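PDB 4W7W: cellulase from Xanthomonas axonopodis pv. citri, which probably hydrolyses internal beta-1,4-glucosidic bonds of cellulose, as a family 5 glycoside hydrolase with an (alpha/beta)8 barrel that binds cello-oligosaccharide. Local coordinates for residues G41-F44 and T48-A51; K93-A98 and L139-D144; G281-M286 and M325-K330. One frame throughout, in Å; residues are numbered along the deposited sequence.

Contact 1. Residues G41-F44 and T48-A51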
# COMPACT_ATOMS: atom_id res chain seq x y z
N GLY A 41 -8.10 -20.08 -5.59
CA GLY A 41 -6.83 -20.50 -5.05
C GLY A 41 -7.05 -21.20 -3.73
O GLY A 41 -8.11 -21.13 -3.12
N THR A 42 -6.02 -21.91 -3.30
CA THR A 42 -6.09 -22.68 -2.06
C THR A 42 -5.06 -22.18 -1.06
O THR A 42 -3.86 -22.08 -1.36
CB THR A 42 -5.88 -24.17 -2.35
OG1 THR A 42 -6.88 -24.62 -3.27
CG2 THR A 42 -5.98 -25.01 -1.05
N LEU A 43 -5.53 -21.89 0.15
CA LEU A 43 -4.67 -21.45 1.22
C LEU A 43 -3.55 -22.47 1.45
O LEU A 43 -3.80 -23.68 1.47
CB LEU A 43 -5.48 -21.25 2.49
CG LEU A 43 -4.75 -20.75 3.73
CD1 LEU A 43 -4.31 -19.30 3.53
CD2 LEU A 43 -5.62 -20.89 4.97
N PHE A 44 -2.33 -21.96 1.64
CA PHE A 44 -1.09 -22.73 1.85
C PHE A 44 -0.48 -23.30 0.58
O PHE A 44 0.68 -23.72 0.59
CB PHE A 44 -1.22 -23.83 2.91
CG PHE A 44 -1.68 -23.32 4.24
CD1 PHE A 44 -0.96 -22.35 4.92
CD2 PHE A 44 -2.84 -23.82 4.80
CE1 PHE A 44 -1.39 -21.89 6.16
CE2 PHE A 44 -3.27 -23.36 6.03
CZ PHE A 44 -2.56 -22.40 6.71
N THR A 48 -0.73 -17.43 1.08
CA THR A 48 -0.69 -17.60 2.51
C THR A 48 -0.91 -16.27 3.19
O THR A 48 -0.60 -15.23 2.61
CB THR A 48 0.66 -18.20 2.95
OG1 THR A 48 0.59 -18.54 4.33
CG2 THR A 48 1.81 -17.23 2.72
N TYR A 49 -1.43 -16.30 4.40
CA TYR A 49 -1.45 -15.16 5.28
C TYR A 49 -0.19 -15.19 6.15
O TYR A 49 0.48 -16.22 6.24
CB TYR A 49 -2.76 -15.10 6.09
CG TYR A 49 -3.85 -14.40 5.31
CD1 TYR A 49 -4.43 -15.01 4.21
CD2 TYR A 49 -4.25 -13.13 5.63
CE1 TYR A 49 -5.37 -14.35 3.44
CE2 TYR A 49 -5.19 -12.46 4.86
CZ TYR A 49 -5.76 -13.07 3.78
OH TYR A 49 -6.69 -12.37 3.04
N PRO A 50 0.14 -14.07 6.79
CA PRO A 50 1.39 -14.05 7.55
C PRO A 50 1.32 -14.89 8.81
O PRO A 50 0.23 -15.16 9.33
CB PRO A 50 1.57 -12.56 7.91
CG PRO A 50 0.60 -11.80 7.03
CD PRO A 50 -0.53 -12.76 6.78
N ALA A 51 2.47 -15.31 9.29
CA ALA A 51 2.54 -15.96 10.59
C ALA A 51 2.42 -14.89 11.66
O ALA A 51 2.88 -13.76 11.47
CB ALA A 51 3.88 -16.67 10.75
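The long loop that leads from barrel strand 24-29 to helix 52-60, the first beta-alpha connection of the (alpha/beta)8 barrel, folds back on itself where Leu43 and Phe44 meet Thr48 and Tyr49. Across the bend the CA atoms of Phe44 and Thr48 come within 5.2 Å. One methyl does most of the touching: Leu43 CD1 lies 4.1 Å from Thr48 CA and 4.3 Å from Tyr49 CD1, reaching the tyrosine ring at its edge, near the ring plane. CG of Leu43 stands anti to the backbone N (chi1 -178°), which carries the branch across the bend. The same CG sits 3.7 Å above the plane of the Phe44 ring, over its centre, a CH-pi-like approach between consecutive residues. Phe44 CD1 comes to 4.2 Å from Thr48 OG1, a long contact, the two side chains crossing at about a right angle. Between these two segments the contact is purely van der Waals, near the protein surface; the loop is also tied by a hydrogen bond between Thr42 N and Asp46 OD2 and by backbone bonding of Thr48 with Gly31. Tyr49 and Pro50 link the loop to the body of the barrel: the Tyr49 ring packs on Leu90 and Ile91 of helix 85-100 and on Leu68 and Phe70 of strand 65-70, its hydroxyl is hydrogen-bonded to Gln87, and Pro50 rests on Ser94 and Leu68.

Contact 2. Residues K93-A98 and L139-D144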
# COMPACT_ATOMS: atom_id res chain seq x y z
N LYS A 93 -7.87 -12.56 11.60
CA LYS A 93 -6.81 -13.21 12.36
C LYS A 93 -5.51 -12.39 12.29
O LYS A 93 -4.83 -12.20 13.31
CB LYS A 93 -6.62 -14.63 11.84
CG LYS A 93 -5.54 -15.44 12.51
CD LYS A 93 -5.55 -16.88 12.02
CE LYS A 93 -4.37 -17.68 12.53
NZ LYS A 93 -4.22 -18.93 11.75
N SER A 94 -5.17 -11.88 11.12
CA SER A 94 -4.04 -10.96 11.01
C SER A 94 -4.25 -9.70 11.85
O SER A 94 -3.31 -9.21 12.47
CB SER A 94 -3.77 -10.57 9.55
OG SER A 94 -3.34 -11.68 8.79
N LEU A 95 -5.47 -9.18 11.86
CA LEU A 95 -5.76 -8.01 12.67
C LEU A 95 -5.55 -8.29 14.16
O LEU A 95 -5.03 -7.43 14.87
CB LEU A 95 -7.17 -7.54 12.40
CG LEU A 95 -7.64 -6.34 13.22
CD1 LEU A 95 -6.74 -5.12 13.08
CD2 LEU A 95 -9.06 -6.01 12.82
N GLU A 96 -5.95 -9.47 14.64
CA GLU A 96 -5.68 -9.81 16.03
C GLU A 96 -4.20 -9.74 16.34
O GLU A 96 -3.80 -9.23 17.39
CB GLU A 96 -6.22 -11.20 16.40
CG GLU A 96 -7.73 -11.30 16.48
CD GLU A 96 -8.25 -12.58 17.14
OE1 GLU A 96 -7.50 -13.23 17.93
OE2 GLU A 96 -9.43 -12.87 16.88
N ALA A 97 -3.38 -10.26 15.43
CA ALA A 97 -1.94 -10.25 15.64
C ALA A 97 -1.39 -8.83 15.64
O ALA A 97 -0.56 -8.46 16.49
CB ALA A 97 -1.24 -11.08 14.59
N ALA A 98 -1.84 -8.02 14.68
CA ALA A 98 -1.41 -6.61 14.64
C ALA A 98 -1.78 -5.90 15.94
O ALA A 98 -0.95 -5.26 16.56
CB ALA A 98 -2.02 -5.90 13.44
N LEU A 139 -18.04 -1.84 6.77
CA LEU A 139 -18.99 -2.35 7.75
C LEU A 139 -18.33 -3.34 8.70
O LEU A 139 -18.69 -3.38 9.88
CB LEU A 139 -20.20 -2.99 7.06
CG LEU A 139 -21.17 -2.00 6.42
CD1 LEU A 139 -22.14 -2.71 5.49
CD2 LEU A 139 -21.94 -1.19 7.45
N GLU A 140 -17.38 -4.12 8.21
CA GLU A 140 -16.69 -5.08 9.05
C GLU A 140 -15.71 -4.44 10.03
O GLU A 140 -15.54 -4.93 11.14
CB GLU A 140 -15.91 -6.09 8.22
CG GLU A 140 -16.74 -6.96 7.33
CD GLU A 140 -17.66 -7.89 8.07
OE1 GLU A 140 -17.39 -8.25 9.26
OE2 GLU A 140 -18.67 -8.29 7.44
N PHE A 141 -15.04 -3.37 9.60
CA PHE A 141 -13.88 -2.83 10.32
C PHE A 141 -14.07 -1.42 10.84
O PHE A 141 -13.13 -0.84 11.39
CB PHE A 141 -12.63 -2.93 9.43
CG PHE A 141 -12.24 -4.35 9.13
CD1 PHE A 141 -11.78 -5.19 10.14
CD2 PHE A 141 -12.41 -4.87 7.86
CE1 PHE A 141 -11.47 -6.51 9.88
CE2 PHE A 141 -12.09 -6.20 7.59
CZ PHE A 141 -11.61 -7.01 8.60
N LYS A 142 -15.28 -0.87 10.73
CA LYS A 142 -15.49 0.51 11.14
C LYS A 142 -15.17 0.75 12.61
O LYS A 142 -14.70 1.83 12.95
CB LYS A 142 -16.89 1.00 10.81
CG LYS A 142 -17.98 0.15 11.38
CD LYS A 142 -19.35 0.74 11.04
CE LYS A 142 -19.66 1.93 11.91
NZ LYS A 142 -20.11 1.51 13.26
N ASP A 143 -15.39 -0.25 13.46
CA ASP A 143 -15.08 -0.09 14.88
C ASP A 143 -13.69 -0.60 15.28
O ASP A 143 -13.42 -0.79 16.47
CB ASP A 143 -16.19 -0.75 15.70
CG ASP A 143 -17.56 -0.18 15.38
OD1 ASP A 143 -17.67 1.05 15.17
OD2 ASP A 143 -18.54 -0.95 15.34
N ASP A 144 -12.79 -0.75 14.31
CA ASP A 144 -11.41 -1.15 14.56
C ASP A 144 -10.43 0.04 14.26
O ASP A 144 -10.07 0.28 13.12
CB ASP A 144 -11.08 -2.42 13.73
CG ASP A 144 -11.97 -3.65 14.09
OD1 ASP A 144 -12.05 -4.05 15.27
OD2 ASP A 144 -12.57 -4.28 13.18
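Leu95 of helix 85-100 faces the C-terminal part of helix 127-141 and the type I beta turn from Phe141 to Asp144, with 9.1 Å between the CA atoms of Leu95 and Asp144. The turn is closed by a backbone hydrogen bond from Asp144 N to Phe141 O, 2.9 Å long, and it brings the side chains of its first and last residues to the same leucine. Leu95 CD2 is the methyl that touches both. It lies 3.8 Å from CE1 and 3.9 Å from CD1 of Phe141, meeting that side of the ring obliquely, while the two side chains slide past each other in opposite directions. A CG anti to the backbone N, with chi1 178°, stretches the leucine out from its helix. Asp144 OD2 comes to 3.9 Å from the same CD2. Glu140 CB stands 3.7 Å above one face of the Phe141 ring, offset toward the rim. The ring also packs on Leu88 and Ile91 of helix 85-100 and on Val147 and Phe149 of strand 147-150, and Leu95 reaches Val147 as well; the two neighbouring outer helices thus pack together against strand 147-150. Within the turn Lys142 NZ forms a salt bridge with Asp143 OD1, met on the syn side, 3.1 Å away and 27° out of the carboxylate plane, whereas the salt bridge of Glu140 OE1 with Lys92 NZ is the one that links the two helices. The chemistry is therefore mixed: methyl meets ring through non-directional dispersion, the Asp144 carboxylate is only a van der Waals neighbour of Leu95, and the directional link between the helices comes from the Glu140-Lys92 pair.

Contact 3. Residues G281-M286 and M325-K330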
# COMPACT_ATOMS: atom_id res chain seq x y z
N GLY A 281 18.80 8.48 2.32
CA GLY A 281 18.38 9.80 1.88
C GLY A 281 16.87 9.96 1.81
O GLY A 281 16.32 10.99 2.19
N MET A 282 16.18 8.93 1.32
CA MET A 282 14.73 9.04 1.20
C MET A 282 14.04 8.93 2.56
O MET A 282 13.06 9.64 2.80
CB MET A 282 14.22 8.10 0.12
CG MET A 282 14.11 6.65 0.44
SD MET A 282 13.77 5.73 -1.09
CE MET A 282 12.20 6.39 -1.59
N LEU A 283 14.57 8.10 3.46
CA LEU A 283 14.01 8.02 4.81
C LEU A 283 14.23 9.32 5.58
O LEU A 283 13.33 9.81 6.27
CB LEU A 283 14.62 6.83 5.54
CG LEU A 283 14.29 5.46 4.97
CD1 LEU A 283 15.11 4.40 5.67
CD2 LEU A 283 12.83 5.14 5.12
N THR A 284 15.42 9.90 5.43
CA THR A 284 15.73 11.19 6.03
C THR A 284 14.82 12.28 5.46
O THR A 284 14.29 13.13 6.20
CB THR A 284 17.21 11.54 5.80
OG1 THR A 284 18.01 10.60 6.51
CG2 THR A 284 17.52 12.95 6.28
N TYR A 285 14.60 12.24 4.14
CA TYR A 285 13.74 13.23 3.49
C TYR A 285 12.31 13.18 4.04
O TYR A 285 11.71 14.21 4.34
CB TYR A 285 13.74 13.03 1.97
CG TYR A 285 12.89 14.03 1.26
CD1 TYR A 285 13.40 15.27 0.88
CD2 TYR A 285 11.55 13.78 0.97
CE1 TYR A 285 12.61 16.21 0.25
CE2 TYR A 285 10.76 14.73 0.37
CZ TYR A 285 11.29 15.94 0.01
OH TYR A 285 10.48 16.87 -0.60
N MET A 286 11.77 11.97 4.19
CA MET A 286 10.40 11.88 4.72
C MET A 286 10.33 12.39 6.16
O MET A 286 9.37 13.07 6.50
CB MET A 286 9.86 10.46 4.56
CG MET A 286 9.52 10.13 3.12
SD MET A 286 8.77 8.51 2.89
CE MET A 286 10.21 7.48 3.07
N MET A 325 17.18 -4.04 6.75
CA MET A 325 16.53 -3.81 8.02
C MET A 325 17.38 -3.00 8.98
O MET A 325 16.84 -2.28 9.80
CB MET A 325 16.16 -5.14 8.67
CG MET A 325 15.50 -5.00 10.04
SD MET A 325 14.08 -3.89 10.10
CE MET A 325 13.26 -4.76 8.81
N ALA A 326 18.70 -3.10 8.88
CA ALA A 326 19.55 -2.31 9.75
C ALA A 326 19.38 -0.82 9.51
O ALA A 326 19.64 -0.01 10.39
CB ALA A 326 20.99 -2.71 9.57
N ILE A 327 18.99 -0.44 8.30
CA ILE A 327 18.69 0.95 8.00
C ILE A 327 17.25 1.29 8.37
O ILE A 327 17.01 2.29 9.05
CB ILE A 327 19.00 1.27 6.52
CG1 ILE A 327 20.52 1.14 6.30
CG2 ILE A 327 18.55 2.69 6.18
CD1 ILE A 327 20.93 1.08 4.85
N LEU A 328 16.30 0.47 7.96
CA LEU A 328 14.91 0.74 8.28
C LEU A 328 14.69 0.91 9.77
O LEU A 328 13.96 1.80 10.20
CB LEU A 328 13.99 -0.37 7.75
CG LEU A 328 13.96 -0.57 6.24
CD1 LEU A 328 13.14 -1.80 5.90
CD2 LEU A 328 13.41 0.65 5.53
N SER A 329 15.30 0.04 10.57
CA SER A 329 15.09 0.05 12.01
C SER A 329 15.58 1.35 12.66
O SER A 329 15.07 1.77 13.68
CB SER A 329 15.81 -1.16 12.62
OG SER A 329 15.44 -1.38 13.96
N LYS A 330 16.58 2.00 12.06
CA LYS A 330 17.05 3.31 12.59
C LYS A 330 16.01 4.42 12.51
O LYS A 330 16.11 5.40 13.23
CB LYS A 330 18.28 3.80 11.84
CG LYS A 330 19.49 2.94 12.07
CD LYS A 330 20.78 3.61 11.63
CE LYS A 330 20.77 3.91 10.13
NZ LYS A 330 22.14 4.18 9.61
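Leu283 CD1 is received between two side chains of the C-terminal helix 325-328, 3.9 Å from Ile327 CG2 and 4.1 Å from Leu328 CD2. This is the close part of the contact: a single methyl touches two branches, with the leucine pair crossing at about a right angle and the Leu283-Ile327 pair more obliquely. Ile327 CG2 is anti to the backbone N, which turns this methyl to Leu283 while CG1 takes the other direction. The CA atoms of Leu283 and Leu328 are 8.1 Å apart. Helix 273-288 is the outer helix between the last two strands of the (alpha/beta)8 barrel, and the short helix 325-328 lies beyond the eighth strand, 293-301, completing the ring of helices. Inward, Leu283 packs on Trp296 and Leu328 on Trp298, both of that strand. Toward solvent the contact changes character. Lys330, an exposed residue, makes no direct contact with residues 281-286, yet its NZ forms a salt bridge with Glu280, one residue before them. From the exposed Thr284, OG1 bonds across to Tyr331 OH, and back to Glu280 O within its own helix.

Overall arrangement
Along the chain the three contacts follow in series around the (alpha/beta)8 barrel. Contact 1 belongs to the loop after the first strand, contact 2 joins the helices that follow the second and third strands, and contact 3 brings the helix after the seventh strand against the C-terminal helix. Contacts 1 and 2, with centres about 18 Å apart, touch directly: Tyr49 CD2 and Pro50 CD each lie 3.6 Å from Ser94 OG, making helix 85-100 their shared support. Contact 3 stands apart, its centre about 30 Å from contact 1 and 28 Å from contact 2. Contacts 1 and 2 are thus adjacent on the early part of the barrel, and contact 3 lies where the last helices close the ring.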